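Local coordinates for p-47 protein (Clostridium botulinum E1 str. 'BoNT E Beluga', PDB 5WIX) that is of unknown function but has a tulip-domain fold resembling bactericidal/permeability-increasing protein, which may point to a role in binding lipids or other hydrophobic ligands, at residues Asn19-Val33 with Val223-Leu237. Numbering follows the deposited sequence.
Sequences NTYGWDIVYGCSNRV and VDSSILSENSEVGLL
Val26 O receives Leu237 N at 2.8 Å, nearly straight (N-H...O 173°), and the CA-H of Leu236 also leans on this carbonyl. Val26 N returns a bond to Leu237 O, making a hydrogen-bonded antiparallel pair; Gly28 and Gly235 repeat it two residues along, and Ser30 N closes the ladder on Glu233 O at 3.1 Å. Strands 25-30 and 234-238 are the two central strands of a six-stranded antiparallel sheet, with 203-210 flanking the first and 426-432 the second; in BPI-like proteins such a central sheet joins two elongated lobes. The two faces of the pair are packed differently. With Val26 CG1 anti to the backbone N (chi1 -178°), that methyl meets Ile227 CD1 at 3.6 Å and Val223 CG2 at 3.8 Å. Leu228 CD2 reaches the carbonyl of Gly28, with Ile227 beside it over the glycine pair. On the other face, Leu236 runs alongside Tyr27 and sets CD1 at the ring edge, 3.6 Å from Tyr27 CE1, while Trp409 touches Tyr27, Cys29 and Val234. Past the strand end, the Val33 and Glu233 side chains cross at about a right angle, CG2 of Val33 3.5 Å from CB of Glu233; Glu233 OE1 accepts a hydrogen bond from Met432 N.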
loop_
_atom_site.group_PDB
_atom_site.type_symbol
_atom_site.label_atom_id
_atom_site.label_comp_id
_atom_site.label_asym_id
_atom_site.label_seq_id
_atom_site.Cartn_x
_atom_site.Cartn_y
_atom_site.Cartn_z
ATOM N N ASN A 19 -0.977 5.276 -11.356
ATOM C CA ASN A 19 0.124 4.718 -10.581
ATOM C C ASN A 19 -0.029 3.217 -10.361
ATOM O O ASN A 19 0.760 2.421 -10.872
ATOM C CB ASN A 19 0.252 5.436 -9.236
ATOM C CG ASN A 19 0.992 6.754 -9.346
ATOM O OD1 ASN A 19 1.154 7.299 -10.439
ATOM N ND2 ASN A 19 1.446 7.275 -8.212
ATOM N N THR A 20 -1.048 2.836 -9.599
ATOM C CA THR A 20 -1.306 1.430 -9.310
ATOM C C THR A 20 -1.854 0.707 -10.536
ATOM O O THR A 20 -1.953 1.287 -11.618
ATOM C CB THR A 20 -2.297 1.266 -8.144
ATOM O OG1 THR A 20 -2.585 -0.124 -7.950
ATOM C CG2 THR A 20 -3.591 2.012 -8.435
ATOM N N TYR A 21 -2.209 -0.561 -10.360
ATOM C CA TYR A 21 -2.746 -1.366 -11.451
ATOM C C TYR A 21 -3.991 -2.124 -10.999
ATOM O O TYR A 21 -3.928 -3.317 -10.726
ATOM C CB TYR A 21 -1.692 -2.359 -11.963
ATOM C CG TYR A 21 -0.505 -1.717 -12.658
ATOM C CD1 TYR A 21 -0.604 -1.254 -13.963
ATOM C CD2 TYR A 21 0.713 -1.579 -12.013
ATOM C CE1 TYR A 21 0.476 -0.667 -14.603
ATOM C CE2 TYR A 21 1.797 -0.996 -12.646
ATOM C CZ TYR A 21 1.671 -0.540 -13.940
ATOM O OH TYR A 21 2.739 0.044 -14.576
ATOM N N GLY A 22 -5.118 -1.424 -10.902
ATOM C CA GLY A 22 -6.385 -2.053 -10.564
ATOM C C GLY A 22 -6.476 -2.760 -9.214
ATOM O O GLY A 22 -7.522 -3.316 -8.873
ATOM N N TRP A 23 -5.395 -2.745 -8.441
ATOM C CA TRP A 23 -5.379 -3.370 -7.120
ATOM C C TRP A 23 -5.653 -2.357 -6.010
ATOM O O TRP A 23 -5.559 -1.147 -6.243
ATOM C CB TRP A 23 -4.032 -4.052 -6.900
ATOM C CG TRP A 23 -3.935 -5.349 -7.610
ATOM C CD1 TRP A 23 -3.535 -5.552 -8.891
ATOM C CD2 TRP A 23 -4.253 -6.636 -7.075
ATOM N NE1 TRP A 23 -3.579 -6.891 -9.191
ATOM C CE2 TRP A 23 -4.014 -7.578 -8.092
ATOM C CE3 TRP A 23 -4.707 -7.083 -5.831
ATOM C CZ2 TRP A 23 -4.218 -8.941 -7.905
ATOM C CZ3 TRP A 23 -4.909 -8.435 -5.649
ATOM C CH2 TRP A 23 -4.664 -9.351 -6.682
ATOM N N ASP A 24 -5.968 -2.833 -4.804
ATOM C CA ASP A 24 -6.413 -1.913 -3.728
ATOM C C ASP A 24 -5.301 -1.383 -2.824
ATOM O O ASP A 24 -5.188 -0.175 -2.586
ATOM C CB ASP A 24 -7.464 -2.585 -2.840
ATOM C CG ASP A 24 -8.865 -2.428 -3.375
ATOM O OD1 ASP A 24 -9.146 -1.387 -4.020
ATOM O OD2 ASP A 24 -9.673 -3.356 -3.147
ATOM N N ILE A 25 -4.525 -2.300 -2.269
ATOM C CA ILE A 25 -3.342 -1.944 -1.509
ATOM C C ILE A 25 -2.234 -2.877 -1.956
ATOM O O ILE A 25 -2.440 -4.090 -2.037
ATOM C CB ILE A 25 -3.569 -2.071 0.012
ATOM C CG1 ILE A 25 -4.595 -1.058 0.492
ATOM C CG2 ILE A 25 -2.270 -1.863 0.759
ATOM C CD1 ILE A 25 -4.733 -1.010 1.994
ATOM N N VAL A 26 -1.076 -2.315 -2.277
ATOM C CA VAL A 26 0.061 -3.113 -2.718
ATOM C C VAL A 26 1.207 -2.903 -1.739
ATOM O O VAL A 26 1.518 -1.754 -1.404
ATOM C CB VAL A 26 0.487 -2.726 -4.148
ATOM C CG1 VAL A 26 1.650 -3.582 -4.629
ATOM C CG2 VAL A 26 -0.699 -2.834 -5.094
ATOM N N TYR A 27 1.804 -3.995 -1.253
ATOM C CA TYR A 27 3.007 -3.916 -0.401
ATOM C C TYR A 27 4.245 -4.405 -1.141
ATOM O O TYR A 27 4.133 -5.263 -2.016
ATOM C CB TYR A 27 2.832 -4.733 0.875
ATOM C CG TYR A 27 1.508 -4.500 1.549
ATOM C CD1 TYR A 27 1.361 -3.524 2.524
ATOM C CD2 TYR A 27 0.412 -5.248 1.199
ATOM C CE1 TYR A 27 0.150 -3.300 3.146
ATOM C CE2 TYR A 27 -0.799 -5.051 1.791
ATOM C CZ TYR A 27 -0.940 -4.072 2.777
ATOM O OH TYR A 27 -2.175 -3.874 3.376
ATOM N N GLY A 28 5.417 -3.888 -0.771
ATOM C CA GLY A 28 6.655 -4.272 -1.437
ATOM C C GLY A 28 7.923 -4.192 -0.598
ATOM O O GLY A 28 8.050 -3.342 0.293
ATOM N N CYS A 29 8.871 -5.085 -0.884
ATOM C CA CYS A 29 10.149 -5.118 -0.159
ATOM C C CYS A 29 11.383 -5.422 -1.042
ATOM O O CYS A 29 11.333 -6.217 -1.984
ATOM C CB CYS A 29 10.075 -6.143 0.984
ATOM S SG CYS A 29 11.501 -6.109 2.122
ATOM N N SER A 30 12.494 -4.777 -0.701
ATOM C CA SER A 30 13.763 -4.964 -1.389
ATOM C C SER A 30 14.277 -6.376 -1.182
ATOM O O SER A 30 14.275 -6.886 -0.058
ATOM C CB SER A 30 14.796 -3.948 -0.880
ATOM O OG SER A 30 16.083 -4.136 -1.449
ATOM N N ASN A 31 14.733 -7.009 -2.261
ATOM C CA ASN A 31 15.396 -8.300 -2.113
ATOM C C ASN A 31 16.688 -8.097 -1.326
ATOM O O ASN A 31 17.092 -8.969 -0.555
ATOM C CB ASN A 31 15.673 -8.970 -3.472
ATOM C CG ASN A 31 16.866 -8.374 -4.190
ATOM O OD1 ASN A 31 17.098 -7.160 -4.153
ATOM N ND2 ASN A 31 17.642 -9.229 -4.840
ATOM N N ARG A 32 17.308 -6.928 -1.496
ATOM C CA ARG A 32 18.545 -6.619 -0.787
ATOM C C ARG A 32 18.307 -6.730 0.718
ATOM O O ARG A 32 19.215 -7.079 1.474
ATOM C CB ARG A 32 19.077 -5.224 -1.167
ATOM C CG ARG A 32 19.395 -5.025 -2.663
ATOM C CD ARG A 32 20.467 -3.944 -2.916
ATOM N NE ARG A 32 20.123 -2.645 -2.333
ATOM C CZ ARG A 32 19.519 -1.652 -2.988
ATOM N NH1 ARG A 32 19.186 -1.799 -4.265
ATOM N NH2 ARG A 32 19.249 -0.508 -2.361
ATOM N N VAL A 33 17.066 -6.476 1.129
ATOM C CA VAL A 33 16.658 -6.547 2.531
ATOM C C VAL A 33 16.461 -7.976 3.038
ATOM O O VAL A 33 17.108 -8.401 4.005
ATOM C CB VAL A 33 15.356 -5.753 2.756
ATOM C CG1 VAL A 33 14.769 -6.034 4.141
ATOM C CG2 VAL A 33 15.629 -4.274 2.573
ATOM N N VAL A 223 3.382 -4.123 -11.421
ATOM C CA VAL A 223 3.470 -3.281 -10.239
ATOM C C VAL A 223 4.265 -2.020 -10.548
ATOM O O VAL A 223 5.125 -2.004 -11.434
ATOM C CB VAL A 223 4.117 -4.039 -9.056
ATOM C CG1 VAL A 223 5.570 -4.111 -9.252
ATOM C CG2 VAL A 223 3.864 -3.306 -7.766
ATOM N N ASP A 224 3.953 -0.951 -9.834
ATOM C CA ASP A 224 4.632 0.299 -10.073
ATOM C C ASP A 224 5.961 0.253 -9.349
ATOM O O ASP A 224 6.000 0.083 -8.130
ATOM C CB ASP A 224 3.792 1.499 -9.601
ATOM C CG ASP A 224 4.365 2.820 -10.070
ATOM O OD1 ASP A 224 3.633 3.817 -10.111
ATOM O OD2 ASP A 224 5.562 2.867 -10.422
ATOM N N SER A 225 7.049 0.422 -10.095
ATOM C CA SER A 225 8.370 0.462 -9.489
ATOM C C SER A 225 8.519 1.693 -8.604
ATOM O O SER A 225 9.463 1.790 -7.825
ATOM C CB SER A 225 9.462 0.443 -10.561
ATOM O OG SER A 225 9.936 1.752 -10.821
ATOM N N SER A 226 7.587 2.634 -8.720
ATOM C CA SER A 226 7.579 3.813 -7.856
ATOM C C SER A 226 7.556 3.427 -6.384
ATOM O O SER A 226 8.101 4.168 -5.555
ATOM C CB SER A 226 6.385 4.722 -8.180
ATOM O OG SER A 226 6.315 5.867 -7.324
ATOM N N ILE A 227 6.955 2.271 -6.069
ATOM C CA ILE A 227 6.708 1.877 -4.676
ATOM C C ILE A 227 7.968 1.940 -3.819
ATOM O O ILE A 227 7.922 2.386 -2.667
ATOM C CB ILE A 227 6.110 0.461 -4.576
ATOM C CG1 ILE A 227 4.801 0.397 -5.345
ATOM C CG2 ILE A 227 5.796 0.113 -3.127
ATOM C CD1 ILE A 227 3.995 -0.832 -5.037
ATOM N N LEU A 228 9.091 1.517 -4.399
ATOM C CA LEU A 228 10.392 1.619 -3.746
ATOM C C LEU A 228 11.184 2.807 -4.292
ATOM O O LEU A 228 10.816 3.377 -5.315
ATOM C CB LEU A 228 11.179 0.332 -3.940
ATOM C CG LEU A 228 10.468 -0.982 -3.601
ATOM C CD1 LEU A 228 11.215 -2.231 -4.186
ATOM C CD2 LEU A 228 10.250 -1.093 -2.088
ATOM N N SER A 229 12.264 3.179 -3.599
ATOM C CA SER A 229 13.200 4.217 -4.062
ATOM C C SER A 229 14.594 3.962 -3.518
ATOM O O SER A 229 14.783 3.069 -2.694
ATOM C CB SER A 229 12.733 5.602 -3.640
ATOM O OG SER A 229 11.436 5.839 -4.149
ATOM N N GLU A 230 15.570 4.742 -3.968
ATOM C CA GLU A 230 16.945 4.526 -3.527
ATOM C C GLU A 230 17.038 4.658 -2.004
ATOM O O GLU A 230 17.782 3.909 -1.358
ATOM C CB GLU A 230 17.906 5.506 -4.217
ATOM N N ASN A 231 16.254 5.583 -1.442
ATOM C CA ASN A 231 16.272 5.864 -0.004
ATOM C C ASN A 231 15.535 4.816 0.824
ATOM O O ASN A 231 15.795 4.674 2.019
ATOM C CB ASN A 231 15.670 7.252 0.280
ATOM N N SER A 232 14.643 4.069 0.172
ATOM C CA SER A 232 13.652 3.235 0.863
ATOM C C SER A 232 13.738 1.714 0.606
ATOM O O SER A 232 13.830 1.258 -0.545
ATOM C CB SER A 232 12.255 3.726 0.484
ATOM O OG SER A 232 12.161 3.910 -0.921
ATOM N N GLU A 233 13.688 0.945 1.698
ATOM C CA GLU A 233 13.677 -0.522 1.668
ATOM C C GLU A 233 12.271 -1.104 1.525
ATOM O O GLU A 233 12.074 -2.074 0.805
ATOM C CB GLU A 233 14.300 -1.081 2.941
ATOM C CG GLU A 233 15.536 -0.345 3.413
ATOM C CD GLU A 233 16.034 -0.865 4.746
ATOM O OE1 GLU A 233 15.238 -1.535 5.446
ATOM O OE2 GLU A 233 17.214 -0.606 5.087
ATOM N N VAL A 234 11.298 -0.538 2.237
ATOM C CA VAL A 234 9.927 -1.050 2.169
ATOM C C VAL A 234 8.963 0.028 1.671
ATOM O O VAL A 234 9.117 1.219 1.968
ATOM C CB VAL A 234 9.446 -1.597 3.538
ATOM C CG1 VAL A 234 7.990 -2.036 3.477
ATOM C CG2 VAL A 234 10.283 -2.768 3.956
ATOM N N GLY A 235 7.987 -0.402 0.880
ATOM C CA GLY A 235 7.003 0.490 0.314
ATOM C C GLY A 235 5.595 -0.051 0.448
ATOM O O GLY A 235 5.370 -1.265 0.616
ATOM N N LEU A 236 4.646 0.882 0.363
ATOM C CA LEU A 236 3.217 0.615 0.521
ATOM C C LEU A 236 2.456 1.577 -0.380
ATOM O O LEU A 236 2.651 2.792 -0.296
ATOM C CB LEU A 236 2.825 0.768 1.991
ATOM C CG LEU A 236 1.464 0.410 2.608
ATOM C CD1 LEU A 236 1.583 -0.085 4.030
ATOM C CD2 LEU A 236 0.558 1.643 2.578
ATOM N N LEU A 237 1.607 1.031 -1.244
ATOM C CA LEU A 237 0.821 1.852 -2.152
ATOM C C LEU A 237 -0.687 1.738 -1.930
ATOM O O LEU A 237 -1.279 0.674 -2.164
ATOM C CB LEU A 237 1.125 1.492 -3.598
ATOM C CG LEU A 237 0.643 2.607 -4.523
ATOM C CD1 LEU A 237 1.050 3.947 -3.917
ATOM C CD2 LEU A 237 1.223 2.447 -5.923
#